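Local structure of condensin complex subunit 3 (Schizosaccharomyces pombe, 5OQR) at residues A638-C650 / N703-S717. The protein is a regulatory subunit of condensin, the complex required to convert interphase chromatin into condensed, mitotic-like chromosomes. Sequence-based numbering, arbitrary orientation.
Sequences AHENQWRIATIFC and NHNVHLHLANMIFES
Trp643 and His709 lie face to face in an offset stack, the six-membered ring of the indole and the imidazole nearly parallel at 10° with centroids 3.9 Å apart. Trp643 reaches across because its CG stands anti to the backbone N (chi1 -170°), which also brings CZ3, on the indole rim, within 3.3 Å of His704 O; His639 CE1 meets the same oxygen from its own ring edge. Met713, its chain bent at chi2 and chi3, brings CG against the opposite face of the His709 ring, offset toward the rim. A broad, flat indole can stack on an imidazole and still wall the Val706 socket; with an alanine at Trp643 the His709 ring would probably lose its stacking partner and the socket one side.

Beside the stack, Val706 is a knob in a hole formed by His639, Gln642, Trp643 and Ala646; its branched methyls fill two sides, CG1 meeting Ala646 CB at 3.5 Å and CG2 the His639 and Trp643 rings. Ala646 is small enough to admit a close approach, the helix axes coming within 8.9 Å. Further along, Leu710 sets CD2 over the centre of the Phe649 ring, a CH-pi contact, while Cys650 SG packs against Ile714 CG1 at 3.7 Å.

In the second shell, Asn705 caps helix 706-717, its short side chain letting OD1 accept from Leu708 N at 3.0 Å and, weakly, from His707 N. Gln642 NE2 donates to Trp682 O and Asp684 O. The two helices run nearly parallel, at 17°, within the C-terminal part of this HEAT-repeat protein; helix 601-613 flanks the first, helix 745-759 the second, and helix 725-736 touches both.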
loop_
_atom_site.group_PDB
_atom_site.type_symbol
_atom_site.label_atom_id
_atom_site.label_comp_id
_atom_site.label_asym_id
_atom_site.label_seq_id
_atom_site.Cartn_x
_atom_site.Cartn_y
_atom_site.Cartn_z
ATOM N N ALA A 638 19.058 -1.150 -13.499
ATOM C CA ALA A 638 20.183 -1.097 -14.418
ATOM C C ALA A 638 19.875 -0.136 -15.554
ATOM O O ALA A 638 18.723 0.003 -15.975
ATOM C CB ALA A 638 20.509 -2.485 -14.981
ATOM N N HIS A 639 20.922 0.529 -16.045
ATOM C CA HIS A 639 20.780 1.373 -17.227
ATOM C C HIS A 639 20.299 0.564 -18.424
ATOM O O HIS A 639 19.540 1.067 -19.260
ATOM C CB HIS A 639 22.112 2.050 -17.548
ATOM C CG HIS A 639 22.220 2.528 -18.962
ATOM N ND1 HIS A 639 21.797 3.777 -19.361
ATOM C CD2 HIS A 639 22.701 1.922 -20.073
ATOM C CE1 HIS A 639 22.013 3.919 -20.656
ATOM N NE2 HIS A 639 22.560 2.807 -21.112
ATOM N N GLU A 640 20.736 -0.693 -18.525
ATOM C CA GLU A 640 20.369 -1.516 -19.671
ATOM C C GLU A 640 18.890 -1.872 -19.657
ATOM O O GLU A 640 18.311 -2.133 -20.717
ATOM C CB GLU A 640 21.215 -2.787 -19.701
ATOM C CG GLU A 640 22.696 -2.553 -19.940
ATOM C CD GLU A 640 23.419 -2.031 -18.713
ATOM O OE1 GLU A 640 22.782 -1.925 -17.646
ATOM O OE2 GLU A 640 24.626 -1.723 -18.815
ATOM N N ASN A 641 18.263 -1.896 -18.480
ATOM C CA ASN A 641 16.837 -2.191 -18.417
ATOM C C ASN A 641 16.013 -1.012 -18.910
ATOM O O ASN A 641 14.996 -1.197 -19.585
ATOM C CB ASN A 641 16.436 -2.563 -16.991
ATOM C CG ASN A 641 16.958 -3.919 -16.575
ATOM O OD1 ASN A 641 17.382 -4.716 -17.409
ATOM N ND2 ASN A 641 16.923 -4.192 -15.278
ATOM N N GLN A 642 16.433 0.210 -18.579
ATOM C CA GLN A 642 15.752 1.388 -19.103
ATOM C C GLN A 642 15.863 1.447 -20.620
ATOM O O GLN A 642 14.917 1.850 -21.304
ATOM C CB GLN A 642 16.326 2.653 -18.470
ATOM C CG GLN A 642 16.165 2.704 -16.962
ATOM C CD GLN A 642 16.540 4.049 -16.374
ATOM O OE1 GLN A 642 17.679 4.491 -16.482
ATOM N NE2 GLN A 642 15.576 4.707 -15.746
ATOM N N TRP A 643 17.009 1.030 -21.162
ATOM C CA TRP A 643 17.190 1.030 -22.609
ATOM C C TRP A 643 16.211 0.080 -23.284
ATOM O O TRP A 643 15.614 0.419 -24.313
ATOM C CB TRP A 643 18.630 0.649 -22.947
ATOM C CG TRP A 643 18.997 0.843 -24.385
ATOM C CD1 TRP A 643 18.784 -0.028 -25.410
ATOM C CD2 TRP A 643 19.654 1.980 -24.957
ATOM N NE1 TRP A 643 19.263 0.494 -26.584
ATOM C CE2 TRP A 643 19.803 1.727 -26.332
ATOM C CE3 TRP A 643 20.130 3.187 -24.440
ATOM C CZ2 TRP A 643 20.405 2.637 -27.198
ATOM C CZ3 TRP A 643 20.725 4.086 -25.297
ATOM C CH2 TRP A 643 20.860 3.806 -26.661
ATOM N N ARG A 644 16.031 -1.115 -22.721
ATOM C CA ARG A 644 15.099 -2.078 -23.299
ATOM C C ARG A 644 13.675 -1.543 -23.316
ATOM O O ARG A 644 12.899 -1.877 -24.216
ATOM C CB ARG A 644 15.150 -3.391 -22.518
ATOM C CG ARG A 644 16.493 -4.090 -22.542
ATOM C CD ARG A 644 16.433 -5.404 -21.787
ATOM N NE ARG A 644 17.733 -6.067 -21.713
ATOM C CZ ARG A 644 18.551 -6.028 -20.667
ATOM N NH1 ARG A 644 18.224 -5.356 -19.571
ATOM N NH2 ARG A 644 19.710 -6.670 -20.711
ATOM N N ILE A 645 13.310 -0.721 -22.332
ATOM C CA ILE A 645 11.951 -0.194 -22.272
ATOM C C ILE A 645 11.755 0.884 -23.329
ATOM O O ILE A 645 10.700 0.961 -23.967
ATOM C CB ILE A 645 11.647 0.327 -20.855
ATOM C CG1 ILE A 645 11.761 -0.816 -19.841
ATOM C CG2 ILE A 645 10.251 0.948 -20.793
ATOM C CD1 ILE A 645 11.728 -0.373 -18.397
ATOM N N ALA A 646 12.765 1.730 -23.537
ATOM C CA ALA A 646 12.684 2.733 -24.591
ATOM C C ALA A 646 12.655 2.090 -25.971
ATOM O O ALA A 646 12.113 2.674 -26.915
ATOM C CB ALA A 646 13.857 3.705 -24.479
ATOM N N THR A 647 13.216 0.888 -26.106
ATOM C CA THR A 647 13.275 0.229 -27.405
ATOM C C THR A 647 11.908 -0.273 -27.856
ATOM O O THR A 647 11.668 -0.406 -29.061
ATOM C CB THR A 647 14.275 -0.924 -27.347
ATOM O OG1 THR A 647 15.583 -0.398 -27.099
ATOM C CG2 THR A 647 14.291 -1.714 -28.651
ATOM N N ILE A 648 11.010 -0.568 -26.919
ATOM C CA ILE A 648 9.653 -0.997 -27.235
ATOM C C ILE A 648 8.619 0.012 -26.780
ATOM O O ILE A 648 7.423 -0.173 -27.046
ATOM C CB ILE A 648 9.348 -2.391 -26.645
ATOM C CG1 ILE A 648 9.584 -2.429 -25.130
ATOM C CG2 ILE A 648 10.194 -3.450 -27.326
ATOM C CD1 ILE A 648 8.375 -2.065 -24.305
ATOM N N PHE A 649 9.045 1.074 -26.099
ATOM C CA PHE A 649 8.178 2.169 -25.683
ATOM C C PHE A 649 7.117 2.513 -26.724
ATOM O O PHE A 649 5.913 2.406 -26.466
ATOM C CB PHE A 649 9.061 3.386 -25.389
ATOM C CG PHE A 649 8.328 4.559 -24.810
ATOM C CD1 PHE A 649 7.537 5.367 -25.608
ATOM C CD2 PHE A 649 8.458 4.873 -23.472
ATOM C CE1 PHE A 649 6.874 6.448 -25.074
ATOM C CE2 PHE A 649 7.801 5.953 -22.935
ATOM C CZ PHE A 649 7.007 6.742 -23.734
ATOM N N CYS A 650 7.553 2.941 -27.909
ATOM C CA CYS A 650 6.620 3.480 -28.894
ATOM C C CYS A 650 5.592 2.439 -29.311
ATOM O O CYS A 650 4.395 2.730 -29.389
ATOM C CB CYS A 650 7.388 3.997 -30.111
ATOM S SG CYS A 650 8.370 5.470 -29.785
ATOM N N ASN A 703 28.014 5.964 -22.606
ATOM C CA ASN A 703 26.680 5.404 -22.477
ATOM C C ASN A 703 25.714 6.383 -23.130
ATOM O O ASN A 703 25.753 7.583 -22.835
ATOM C CB ASN A 703 26.312 5.203 -21.004
ATOM C CG ASN A 703 26.223 3.744 -20.599
ATOM O OD1 ASN A 703 26.395 2.834 -21.414
ATOM N ND2 ASN A 703 25.962 3.517 -19.315
ATOM N N HIS A 704 24.862 5.886 -24.017
ATOM C CA HIS A 704 23.915 6.759 -24.687
ATOM C C HIS A 704 22.709 6.999 -23.792
ATOM O O HIS A 704 22.236 6.092 -23.101
ATOM C CB HIS A 704 23.484 6.159 -26.022
ATOM C CG HIS A 704 24.618 5.956 -26.975
ATOM N ND1 HIS A 704 25.239 7.001 -27.623
ATOM C CD2 HIS A 704 25.254 4.832 -27.376
ATOM C CE1 HIS A 704 26.205 6.528 -28.389
ATOM N NE2 HIS A 704 26.235 5.214 -28.258
ATOM N N ASN A 705 22.233 8.239 -23.788
ATOM C CA ASN A 705 21.086 8.606 -22.973
ATOM C C ASN A 705 19.838 7.904 -23.491
ATOM O O ASN A 705 19.551 7.930 -24.690
ATOM C CB ASN A 705 20.900 10.119 -22.990
ATOM C CG ASN A 705 19.851 10.587 -22.013
ATOM O OD1 ASN A 705 18.696 10.792 -22.379
ATOM N ND2 ASN A 705 20.249 10.765 -20.759
ATOM N N VAL A 706 19.097 7.272 -22.578
ATOM C CA VAL A 706 17.911 6.520 -22.975
ATOM C C VAL A 706 16.857 7.452 -23.555
ATOM O O VAL A 706 16.154 7.102 -24.509
ATOM C CB VAL A 706 17.359 5.719 -21.778
ATOM C CG1 VAL A 706 16.111 4.937 -22.174
ATOM C CG2 VAL A 706 18.416 4.776 -21.234
ATOM N N HIS A 707 16.721 8.649 -22.983
ATOM C CA HIS A 707 15.692 9.570 -23.451
ATOM C C HIS A 707 16.041 10.145 -24.817
ATOM O O HIS A 707 15.158 10.318 -25.664
ATOM C CB HIS A 707 15.485 10.683 -22.427
ATOM C CG HIS A 707 14.457 10.365 -21.386
ATOM N ND1 HIS A 707 14.133 11.239 -20.372
ATOM C CD2 HIS A 707 13.678 9.273 -21.203
ATOM C CE1 HIS A 707 13.197 10.702 -19.612
ATOM N NE2 HIS A 707 12.904 9.509 -20.094
ATOM N N LEU A 708 17.315 10.447 -25.056
ATOM C CA LEU A 708 17.707 10.860 -26.395
ATOM C C LEU A 708 17.598 9.700 -27.374
ATOM O O LEU A 708 17.291 9.909 -28.552
ATOM C CB LEU A 708 19.127 11.423 -26.384
ATOM C CG LEU A 708 19.498 12.279 -27.597
ATOM C CD1 LEU A 708 18.649 13.542 -27.660
ATOM C CD2 LEU A 708 20.970 12.637 -27.560
ATOM N N HIS A 709 17.844 8.476 -26.906
ATOM C CA HIS A 709 17.573 7.303 -27.728
ATOM C C HIS A 709 16.081 7.160 -27.991
ATOM O O HIS A 709 15.673 6.755 -29.084
ATOM C CB HIS A 709 18.122 6.049 -27.046
ATOM C CG HIS A 709 17.670 4.772 -27.680
ATOM N ND1 HIS A 709 16.892 3.847 -27.019
ATOM C CD2 HIS A 709 17.875 4.271 -28.921
ATOM C CE1 HIS A 709 16.642 2.828 -27.822
ATOM N NE2 HIS A 709 17.227 3.062 -28.983
ATOM N N LEU A 710 15.251 7.496 -27.003
ATOM C CA LEU A 710 13.807 7.411 -27.187
ATOM C C LEU A 710 13.320 8.443 -28.197
ATOM O O LEU A 710 12.382 8.182 -28.957
ATOM C CB LEU A 710 13.101 7.594 -25.844
ATOM C CG LEU A 710 11.576 7.485 -25.865
ATOM C CD1 LEU A 710 11.137 6.113 -26.339
ATOM C CD2 LEU A 710 11.009 7.786 -24.494
ATOM N N ALA A 711 13.938 9.624 -28.212
ATOM C CA ALA A 711 13.617 10.615 -29.232
ATOM C C ALA A 711 13.823 10.039 -30.627
ATOM O O ALA A 711 12.958 10.164 -31.500
ATOM C CB ALA A 711 14.471 11.863 -29.030
ATOM N N ASN A 712 14.967 9.391 -30.852
ATOM C CA ASN A 712 15.215 8.752 -32.138
ATOM C C ASN A 712 14.147 7.712 -32.452
ATOM O O ASN A 712 13.701 7.598 -33.600
ATOM C CB ASN A 712 16.603 8.112 -32.144
ATOM C CG ASN A 712 17.704 9.113 -31.878
ATOM O OD1 ASN A 712 17.560 10.303 -32.155
ATOM N ND2 ASN A 712 18.815 8.637 -31.333
ATOM N N MET A 713 13.724 6.939 -31.447
ATOM C CA MET A 713 12.659 5.963 -31.659
ATOM C C MET A 713 11.380 6.650 -32.119
ATOM O O MET A 713 10.721 6.199 -33.062
ATOM C CB MET A 713 12.400 5.172 -30.374
ATOM C CG MET A 713 13.590 4.382 -29.858
ATOM S SD MET A 713 14.243 3.208 -31.054
ATOM C CE MET A 713 12.834 2.129 -31.276
ATOM N N ILE A 714 11.010 7.740 -31.451
ATOM C CA ILE A 714 9.788 8.456 -31.803
ATOM C C ILE A 714 9.853 8.943 -33.247
ATOM O O ILE A 714 8.921 8.736 -34.031
ATOM C CB ILE A 714 9.552 9.616 -30.818
ATOM C CG1 ILE A 714 9.294 9.056 -29.416
ATOM C CG2 ILE A 714 8.382 10.485 -31.270
ATOM C CD1 ILE A 714 9.266 10.092 -28.318
ATOM N N PHE A 715 10.959 9.589 -33.625
ATOM C CA PHE A 715 11.081 10.097 -34.989
ATOM C C PHE A 715 10.878 8.989 -36.012
ATOM O O PHE A 715 10.257 9.205 -37.058
ATOM C CB PHE A 715 12.446 10.758 -35.187
ATOM C CG PHE A 715 12.603 12.057 -34.454
ATOM C CD1 PHE A 715 11.645 13.047 -34.558
ATOM C CD2 PHE A 715 13.706 12.283 -33.652
ATOM C CE1 PHE A 715 11.784 14.235 -33.883
ATOM C CE2 PHE A 715 13.849 13.470 -32.973
ATOM C CZ PHE A 715 12.887 14.447 -33.089
ATOM N N GLU A 716 11.390 7.793 -35.728
ATOM C CA GLU A 716 11.279 6.684 -36.665
ATOM C C GLU A 716 9.898 6.043 -36.672
ATOM O O GLU A 716 9.579 5.312 -37.614
ATOM C CB GLU A 716 12.332 5.626 -36.340
ATOM C CG GLU A 716 13.739 6.016 -36.749
ATOM C CD GLU A 716 14.792 5.099 -36.167
ATOM O OE1 GLU A 716 14.441 4.240 -35.333
ATOM O OE2 GLU A 716 15.973 5.234 -36.546
ATOM N N SER A 717 9.072 6.300 -35.657
ATOM C CA SER A 717 7.748 5.701 -35.568
ATOM C C SER A 717 6.628 6.659 -35.945
ATOM O O SER A 717 5.504 6.205 -36.183
ATOM C CB SER A 717 7.502 5.179 -34.148
ATOM O OG SER A 717 7.093 6.226 -33.288
#